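Local coordinates for formiminoglutamase (Trypanosoma cruzi, PDB 4MXR), which probably hydrolyses N-formimino-L-glutamate to formamide and glutamate at a two-manganese site, as a member of the arginase (ureohydrolase) family, at residues 37-42 / 92-97; 116-121 / 280-285; 122-127 / 276-281. The protein carries 1 engineered substitution. One frame throughout, in Å; residues are numbered along the deposited sequence.

Contact 1: 37-42 / 92-97; sequences FPYDEG and STLEEA
Ala97 and Leu94, both in the first turn of helix 94-110, pack against Phe37 and Tyr39, around the C-terminal end of strand 32-37. The contact is buried and belongs to the arginase α/β fold, in which helices flank a parallel sheet. The CB of Ala97 touches both rings. It lies 3.6 Å from Phe37 CE1, and it also stands over one face of Tyr39 in a CH-pi contact, 3.9 Å from that ring's centroid and 22° off the normal. The two aromatic residues in turn pack on each other, with CD2 of Tyr39 above the middle of the Phe37 ring.

Leu94 divides its branches between two targets. With CG anti to the backbone N (chi1 -176°), CD1 slides along Tyr39 to reach its CB at 3.7 Å, while CD2 approaches the backbone N of Gly42 at 3.8 Å. Gly42 belongs to the short helix 41-45, and so the leucine bridges the loop and the start of that helix.

Beyond this apolar core the contact turns polar. A water donates to Glu41 OE1 at 2.7 Å and accepts from Leu94 N at 3.0 Å, satisfying an amide in the first turn of its helix. The other carboxylate oxygen of Glu41 forms a salt bridge to Arg45, which also pairs with Glu95, tying the two acidic chains to one guanidinium group. Tyr39 OH is hydrogen-bonded to Ile89 O, which helps to fix the ring that Ala97 leans on. Thr93 is the N-cap of helix 94-110: its OG1 accepts from Glu96 N at 3.1 Å, with an N-H...O angle of 155°.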
loop_
_atom_site.group_PDB
_atom_site.type_symbol
_atom_site.label_atom_id
_atom_site.label_comp_id
_atom_site.label_asym_id
_atom_site.label_seq_id
_atom_site.Cartn_x
_atom_site.Cartn_y
_atom_site.Cartn_z
ATOM N N PHE A 37 4.390 19.711 19.631
ATOM C CA PHE A 37 4.876 19.001 20.808
ATOM C C PHE A 37 6.013 18.068 20.402
ATOM O O PHE A 37 5.813 16.861 20.237
ATOM C CB PHE A 37 3.740 18.211 21.463
ATOM C CG PHE A 37 4.084 17.657 22.815
ATOM C CD1 PHE A 37 4.146 18.488 23.926
ATOM C CD2 PHE A 37 4.328 16.304 22.984
ATOM C CE1 PHE A 37 4.458 17.979 25.175
ATOM C CE2 PHE A 37 4.642 15.790 24.230
ATOM C CZ PHE A 37 4.703 16.627 25.324
ATOM N N PRO A 38 7.218 18.634 20.233
ATOM C CA PRO A 38 8.388 17.897 19.739
ATOM C C PRO A 38 9.056 17.040 20.818
ATOM O O PRO A 38 10.204 17.293 21.178
ATOM C CB PRO A 38 9.331 19.015 19.292
ATOM C CG PRO A 38 8.999 20.161 20.210
ATOM C CD PRO A 38 7.513 20.061 20.466
ATOM N N TYR A 39 8.340 16.040 21.320
ATOM C CA TYR A 39 8.881 15.144 22.338
ATOM C C TYR A 39 8.532 13.698 22.018
ATOM O O TYR A 39 7.437 13.413 21.534
ATOM C CB TYR A 39 8.348 15.524 23.720
ATOM C CG TYR A 39 8.677 16.946 24.100
ATOM C CD1 TYR A 39 9.869 17.254 24.745
ATOM C CD2 TYR A 39 7.810 17.986 23.793
ATOM C CE1 TYR A 39 10.179 18.557 25.082
ATOM C CE2 TYR A 39 8.113 19.290 24.125
ATOM C CZ TYR A 39 9.297 19.571 24.768
ATOM O OH TYR A 39 9.602 20.872 25.098
ATOM N N ASP A 40 9.473 12.792 22.275
ATOM C CA ASP A 40 9.239 11.372 22.048
ATOM C C ASP A 40 9.704 10.498 23.213
ATOM O O ASP A 40 9.671 9.272 23.126
ATOM C CB ASP A 40 9.862 10.902 20.723
ATOM C CG ASP A 40 11.351 11.188 20.633
ATOM O OD1 ASP A 40 11.983 11.458 21.677
ATOM O OD2 ASP A 40 11.889 11.142 19.510
ATOM N N GLU A 41 10.131 11.126 24.305
ATOM C CA GLU A 41 10.510 10.376 25.498
ATOM C C GLU A 41 9.361 9.480 25.962
ATOM O O GLU A 41 9.583 8.398 26.517
ATOM C CB GLU A 41 10.942 11.316 26.624
ATOM C CG GLU A 41 11.213 10.603 27.932
ATOM C CD GLU A 41 11.836 11.507 28.976
ATOM O OE1 GLU A 41 12.092 12.690 28.666
ATOM O OE2 GLU A 41 12.071 11.028 30.104
ATOM N N GLY A 42 8.133 9.936 25.729
ATOM C CA GLY A 42 6.962 9.139 26.036
ATOM C C GLY A 42 6.966 7.841 25.255
ATOM O O GLY A 42 6.613 6.786 25.786
ATOM N N SER A 92 12.218 21.654 29.862
ATOM C CA SER A 92 13.440 20.909 30.155
ATOM C C SER A 92 13.148 19.464 30.554
ATOM O O SER A 92 14.051 18.627 30.591
ATOM C CB SER A 92 14.257 21.610 31.245
ATOM O OG SER A 92 13.554 21.632 32.475
ATOM N N THR A 93 11.887 19.178 30.861
ATOM C CA THR A 93 11.453 17.809 31.117
ATOM C C THR A 93 10.165 17.517 30.354
ATOM O O THR A 93 9.458 18.433 29.939
ATOM C CB THR A 93 11.221 17.539 32.620
ATOM O OG1 THR A 93 10.060 18.251 33.068
ATOM C CG2 THR A 93 12.432 17.965 33.442
ATOM N N LEU A 94 9.874 16.235 30.167
ATOM C CA LEU A 94 8.666 15.815 29.473
ATOM C C LEU A 94 7.424 16.231 30.254
ATOM O O LEU A 94 6.448 16.720 29.682
ATOM C CB LEU A 94 8.671 14.299 29.282
ATOM C CG LEU A 94 7.491 13.743 28.483
ATOM C CD1 LEU A 94 7.623 14.113 27.009
ATOM C CD2 LEU A 94 7.390 12.232 28.656
ATOM N N GLU A 95 7.472 16.040 31.568
ATOM C CA GLU A 95 6.345 16.358 32.434
ATOM C C GLU A 95 6.028 17.851 32.462
ATOM O O GLU A 95 4.859 18.242 32.522
ATOM C CB GLU A 95 6.588 15.835 33.853
ATOM C CG GLU A 95 6.457 14.326 33.998
ATOM C CD GLU A 95 7.706 13.571 33.562
ATOM O OE1 GLU A 95 8.723 14.223 33.239
ATOM O OE2 GLU A 95 7.667 12.321 33.550
ATOM N N GLU A 96 7.061 18.688 32.420
ATOM C CA GLU A 96 6.839 20.131 32.357
ATOM C C GLU A 96 6.244 20.516 31.002
ATOM O O GLU A 96 5.396 21.407 30.912
ATOM C CB GLU A 96 8.132 20.913 32.599
ATOM C CG GLU A 96 7.905 22.420 32.692
ATOM C CD GLU A 96 9.188 23.227 32.586
ATOM O OE1 GLU A 96 10.165 22.728 31.986
ATOM O OE2 GLU A 96 9.211 24.368 33.098
ATOM N N ALA A 97 6.699 19.841 29.950
ATOM C CA ALA A 97 6.151 20.054 28.618
ATOM C C ALA A 97 4.655 19.754 28.614
ATOM O O ALA A 97 3.878 20.458 27.969
ATOM C CB ALA A 97 6.876 19.191 27.600
HETATM O O HOH W 1 12.065 14.298 30.843
#

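Contact 2: 116-121 / 280-285; sequences FVIGGG and SELNPL
Glu281 and Gly120 are joined by a nearly straight backbone hydrogen bond, Glu281 N to Gly120 O, of 2.8 Å and 173° at the hydrogen. The same carbonyl oxygen also receives a CA-H...O contact from Ser280, whose CA lies 3.5 Å from Gly120 O. A cis peptide links Gly119 to Gly120, and the positive phi of Gly120 adds a second departure from extended geometry where the chain leaves strand 114-119.

The side chain of Glu281 first leads away from the glycines. From CB, the CG is placed beside the backbone N (chi1 -61°), and a second bend at chi2 (-66°) folds the chain back on itself. Its tip thereby returns to the glycine loop, where OE2 rests 3.5 Å from Gly121 CA; the strongest partner of this oxygen is the backbone N of Asn122, the next residue along.

On another flank, a water links Leu282 N (3.1 Å) to Gly119 O (2.8 Å), the latter bond being weak. Ile118 CD1 and Leu282 CD2 make a marginal apolar contact at 4.5 Å. Strands 114-119 and 274-280 are parallel neighbours, so both loops emerge from the C-terminal edge of the sheet, where the binuclear manganese site of the arginase fold is built.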
loop_
_atom_site.group_PDB
_atom_site.type_symbol
_atom_site.label_atom_id
_atom_site.label_comp_id
_atom_site.label_asym_id
_atom_site.label_seq_id
_atom_site.Cartn_x
_atom_site.Cartn_y
_atom_site.Cartn_z
ATOM N N PHE A 116 -4.937 22.762 17.316
ATOM C CA PHE A 116 -4.505 21.519 16.693
ATOM C C PHE A 116 -3.063 21.242 17.104
ATOM O O PHE A 116 -2.174 22.038 16.816
ATOM C CB PHE A 116 -4.614 21.607 15.170
ATOM C CG PHE A 116 -3.928 20.476 14.451
ATOM C CD1 PHE A 116 -4.603 19.296 14.181
ATOM C CD2 PHE A 116 -2.604 20.592 14.056
ATOM C CE1 PHE A 116 -3.970 18.251 13.524
ATOM C CE2 PHE A 116 -1.966 19.550 13.399
ATOM C CZ PHE A 116 -2.650 18.383 13.133
ATOM N N VAL A 117 -2.835 20.119 17.779
ATOM C CA VAL A 117 -1.506 19.809 18.294
ATOM C C VAL A 117 -0.836 18.680 17.517
ATOM O O VAL A 117 -1.358 17.571 17.451
ATOM C CB VAL A 117 -1.563 19.409 19.778
ATOM C CG1 VAL A 117 -0.154 19.343 20.357
ATOM C CG2 VAL A 117 -2.425 20.391 20.555
ATOM N N ILE A 118 0.323 18.972 16.934
ATOM C CA ILE A 118 1.089 17.960 16.216
ATOM C C ILE A 118 2.247 17.446 17.075
ATOM O O ILE A 118 3.088 18.223 17.540
ATOM C CB ILE A 118 1.613 18.487 14.851
ATOM C CG1 ILE A 118 2.498 17.437 14.170
ATOM C CG2 ILE A 118 2.356 19.810 15.013
ATOM C CD1 ILE A 118 1.737 16.225 13.677
ATOM N N GLY A 119 2.263 16.135 17.302
ATOM C CA GLY A 119 3.313 15.496 18.075
ATOM C C GLY A 119 4.363 14.906 17.152
ATOM O O GLY A 119 4.295 15.102 15.943
ATOM N N GLY A 120 5.328 14.182 17.715
ATOM C CA GLY A 120 5.388 13.944 19.147
ATOM C C GLY A 120 4.616 12.709 19.573
ATOM O O GLY A 120 3.703 12.272 18.870
ATOM N N GLY A 121 4.983 12.152 20.725
ATOM C CA GLY A 121 4.374 10.937 21.242
ATOM C C GLY A 121 2.953 11.119 21.745
ATOM O O GLY A 121 2.543 12.230 22.087
ATOM N N SER A 280 -0.709 12.205 16.882
ATOM C CA SER A 280 0.476 11.671 17.548
ATOM C C SER A 280 1.217 10.613 16.733
ATOM O O SER A 280 0.642 9.980 15.849
ATOM C CB SER A 280 0.090 11.053 18.895
ATOM O OG SER A 280 -0.671 11.945 19.680
ATOM N N GLU A 281 2.499 10.441 17.056
ATOM C CA GLU A 281 3.307 9.297 16.624
ATOM C C GLU A 281 3.969 9.412 15.248
ATOM O O GLU A 281 4.614 8.466 14.792
ATOM C CB GLU A 281 2.515 7.984 16.734
ATOM C CG GLU A 281 2.056 7.647 18.156
ATOM C CD GLU A 281 3.209 7.352 19.096
ATOM O OE1 GLU A 281 4.141 6.626 18.688
ATOM O OE2 GLU A 281 3.181 7.840 20.249
ATOM N N LEU A 282 3.824 10.559 14.592
ATOM C CA LEU A 282 4.537 10.795 13.338
ATOM C C LEU A 282 6.038 10.716 13.612
ATOM O O LEU A 282 6.563 11.464 14.442
ATOM C CB LEU A 282 4.166 12.158 12.747
ATOM C CG LEU A 282 4.689 12.449 11.337
ATOM C CD1 LEU A 282 4.094 11.474 10.343
ATOM C CD2 LEU A 282 4.382 13.884 10.922
ATOM N N ASN A 283 6.720 9.801 12.925
ATOM C CA ASN A 283 8.135 9.525 13.183
ATOM C C ASN A 283 8.981 9.621 11.915
ATOM O O ASN A 283 9.132 8.637 11.186
ATOM C CB ASN A 283 8.291 8.141 13.827
ATOM C CG ASN A 283 9.698 7.885 14.340
ATOM O OD1 ASN A 283 10.681 8.288 13.723
ATOM N ND2 ASN A 283 9.798 7.204 15.479
ATOM N N PRO A 284 9.524 10.817 11.640
ATOM C CA PRO A 284 10.323 11.041 10.427
ATOM C C PRO A 284 11.615 10.213 10.376
ATOM O O PRO A 284 12.143 10.000 9.284
ATOM C CB PRO A 284 10.634 12.541 10.482
ATOM C CG PRO A 284 9.522 13.122 11.296
ATOM C CD PRO A 284 9.228 12.077 12.345
ATOM N N LEU A 285 12.115 9.754 11.524
ATOM C CA LEU A 285 13.302 8.894 11.534
ATOM C C LEU A 285 13.012 7.550 10.883
ATOM O O LEU A 285 13.887 6.952 10.258
ATOM C CB LEU A 285 13.815 8.667 12.956
ATOM C CG LEU A 285 14.402 9.867 13.699
ATOM C CD1 LEU A 285 15.157 9.387 14.934
ATOM C CD2 LEU A 285 15.324 10.654 12.789
HETATM O O HOH W 2 2.353 13.195 15.185
#

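Contact 3: 122-127 / 276-281; sequences NDQSAP and MMDMSE. With MN (manganese (II) ion), chain C.
Gln124, in the 3-10 turn 122-124, and Ser125, which follows it, reach to strand 274-280, and here the contact is tightly packed. Ser125 OG donates to Asp278 OD2 at 2.8 Å, on the syn side of the carboxylate. Asn128 binds the same oxygen, and Ser234 of the neighbouring strand bonds to both the other carboxylate oxygen and Ser125 OG, so the buried acid is gripped by several partners.

Gln124 carries its CG between the backbone N and the carbonyl carbon (chi1 70°), and from there the chain runs out extended to the strand. Its NE2 donates to Ser280 OG at 2.9 Å and, more weakly, to Met279 O at 3.1 Å. Asp278 approaches from the opposite direction, and its carboxylate plane is only 20° from that of the Gln124 amide. Close by, Ser280 CB comes within 3.5 Å of Asn122 CA, leaving little separation between strand and loop.

The far end of the contact is held differently, with metal and water in place of close side-chain packing. Asn122 is a ligand of the manganese ion, together with Asp146, Asp150 and Asp236; two waters also bind the ion. Asn122 N donates to Glu281 OE2 at 2.8 Å, meeting the anti side of that carboxylate 16° out of its plane. The closer of these waters to the glutamate, the one 2.5 Å from the metal, donates weakly to the same OE2 over 3.3 Å.

Glu281 is therefore a second-shell residue: one oxygen both fastens the backbone of a metal ligand and weakly meets a metal-bound water, which may help to orient it.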
loop_
_atom_site.group_PDB
_atom_site.type_symbol
_atom_site.label_atom_id
_atom_site.label_comp_id
_atom_site.label_asym_id
_atom_site.label_seq_id
_atom_site.Cartn_x
_atom_site.Cartn_y
_atom_site.Cartn_z
ATOM N N ASN A 122 2.209 10.018 21.809
ATOM C CA ASN A 122 0.796 10.048 22.180
ATOM C C ASN A 122 0.536 10.513 23.617
ATOM O O ASN A 122 -0.604 10.795 23.982
ATOM C CB ASN A 122 0.163 8.676 21.951
ATOM C CG ASN A 122 -1.254 8.763 21.396
ATOM O OD1 ASN A 122 -1.686 7.890 20.649
ATOM N ND2 ASN A 122 -1.976 9.819 21.751
ATOM N N ASP A 123 1.587 10.592 24.431
ATOM C CA ASP A 123 1.434 11.112 25.786
ATOM C C ASP A 123 0.882 12.538 25.786
ATOM O O ASP A 123 0.349 12.999 26.796
ATOM C CB ASP A 123 2.749 11.037 26.572
ATOM C CG ASP A 123 3.944 11.520 25.769
ATOM O OD1 ASP A 123 4.360 10.802 24.833
ATOM O OD2 ASP A 123 4.480 12.606 26.083
ATOM N N GLN A 124 1.002 13.230 24.653
ATOM C CA GLN A 124 0.463 14.584 24.540
ATOM C C GLN A 124 -1.047 14.621 24.793
ATOM O O GLN A 124 -1.595 15.647 25.199
ATOM C CB GLN A 124 0.797 15.212 23.174
ATOM C CG GLN A 124 0.070 14.601 21.972
ATOM C CD GLN A 124 0.436 15.286 20.660
ATOM O OE1 GLN A 124 1.124 16.308 20.652
ATOM N NE2 GLN A 124 -0.014 14.718 19.545
ATOM N N SER A 125 -1.717 13.498 24.558
ATOM C CA SER A 125 -3.173 13.457 24.628
ATOM C C SER A 125 -3.719 13.597 26.049
ATOM O O SER A 125 -4.855 14.028 26.238
ATOM C CB SER A 125 -3.701 12.185 23.964
ATOM O OG SER A 125 -3.243 12.118 22.624
ATOM N N ALA A 126 -2.920 13.233 27.049
ATOM C CA ALA A 126 -3.351 13.405 28.434
ATOM C C ALA A 126 -3.507 14.888 28.803
ATOM O O ALA A 126 -4.581 15.303 29.235
ATOM C CB ALA A 126 -2.413 12.688 29.394
ATOM N N PRO A 127 -2.443 15.695 28.626
ATOM C CA PRO A 127 -2.575 17.135 28.891
ATOM C C PRO A 127 -3.664 17.752 28.028
ATOM O O PRO A 127 -4.433 18.590 28.499
ATOM C CB PRO A 127 -1.213 17.702 28.474
ATOM C CG PRO A 127 -0.276 16.542 28.501
ATOM C CD PRO A 127 -1.092 15.339 28.158
ATOM N N MET A 276 -11.358 20.232 19.583
ATOM C CA MET A 276 -9.905 20.230 19.402
ATOM C C MET A 276 -9.437 18.926 18.780
ATOM O O MET A 276 -10.155 17.928 18.795
ATOM C CB MET A 276 -9.158 20.485 20.720
ATOM C CG MET A 276 -8.805 19.227 21.516
ATOM S SD MET A 276 -7.580 19.520 22.820
ATOM C CE MET A 276 -6.083 19.739 21.858
ATOM N N MET A 277 -8.225 18.946 18.237
ATOM C CA MET A 277 -7.650 17.762 17.618
ATOM C C MET A 277 -6.165 17.665 17.925
ATOM O O MET A 277 -5.462 18.679 17.979
ATOM C CB MET A 277 -7.854 17.803 16.098
ATOM C CG MET A 277 -7.222 16.627 15.358
ATOM S SD MET A 277 -7.478 16.696 13.568
ATOM C CE MET A 277 -6.784 15.117 13.079
ATOM N N ASP A 278 -5.687 16.446 18.141
ATOM C CA ASP A 278 -4.253 16.216 18.104
ATOM C C ASP A 278 -3.909 15.043 17.195
ATOM O O ASP A 278 -4.785 14.293 16.752
ATOM C CB ASP A 278 -3.630 16.089 19.507
ATOM C CG ASP A 278 -3.936 14.768 20.183
ATOM O OD1 ASP A 278 -4.557 13.875 19.570
ATOM O OD2 ASP A 278 -3.536 14.620 21.359
ATOM N N MET A 279 -2.621 14.914 16.910
ATOM C CA MET A 279 -2.131 13.937 15.956
ATOM C C MET A 279 -0.780 13.469 16.469
ATOM O O MET A 279 0.172 14.252 16.507
ATOM C CB MET A 279 -1.991 14.597 14.582
ATOM C CG MET A 279 -1.411 13.704 13.489
ATOM S SD MET A 279 -1.265 14.593 11.924
ATOM C CE MET A 279 -2.980 14.987 11.587
ATOM N N SER A 280 -0.709 12.205 16.882
ATOM C CA SER A 280 0.476 11.671 17.548
ATOM C C SER A 280 1.217 10.613 16.733
ATOM O O SER A 280 0.642 9.980 15.849
ATOM C CB SER A 280 0.090 11.053 18.895
ATOM O OG SER A 280 -0.671 11.945 19.680
ATOM N N GLU A 281 2.499 10.441 17.056
ATOM C CA GLU A 281 3.307 9.297 16.624
ATOM C C GLU A 281 3.969 9.412 15.248
ATOM O O GLU A 281 4.614 8.466 14.792
ATOM C CB GLU A 281 2.515 7.984 16.734
ATOM C CG GLU A 281 2.056 7.647 18.156
ATOM C CD GLU A 281 3.209 7.352 19.096
ATOM O OE1 GLU A 281 4.141 6.626 18.688
ATOM O OE2 GLU A 281 3.181 7.840 20.249
HETATM MN MN MN C . -1.411 5.759 20.676
HETATM O O HOH W 3 0.908 5.788 21.478
HETATM O O HOH W 4 -0.458 3.660 20.695
#

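The three contacts follow one another across the C-terminal edge of the central parallel sheet, in which strands 32-37, 114-119 and 274-280 are successive neighbours. Along the chain contact 1 closes before the other two open; the first segments of contacts 2 and 3 adjoin, and their second segments overlap at Ser280 and Glu281. Their centres are about 8 Å apart, and contact 1 lies about 12 Å from each. Backbone pairs such as Phe37 N with Ile118 O and Gly119 N with Met279 O probably tie the strands together. Asp123 and Gln124 pack on contact 1, so helix 94-110 is connected through loops to the manganese-binding edge reached in contact 3.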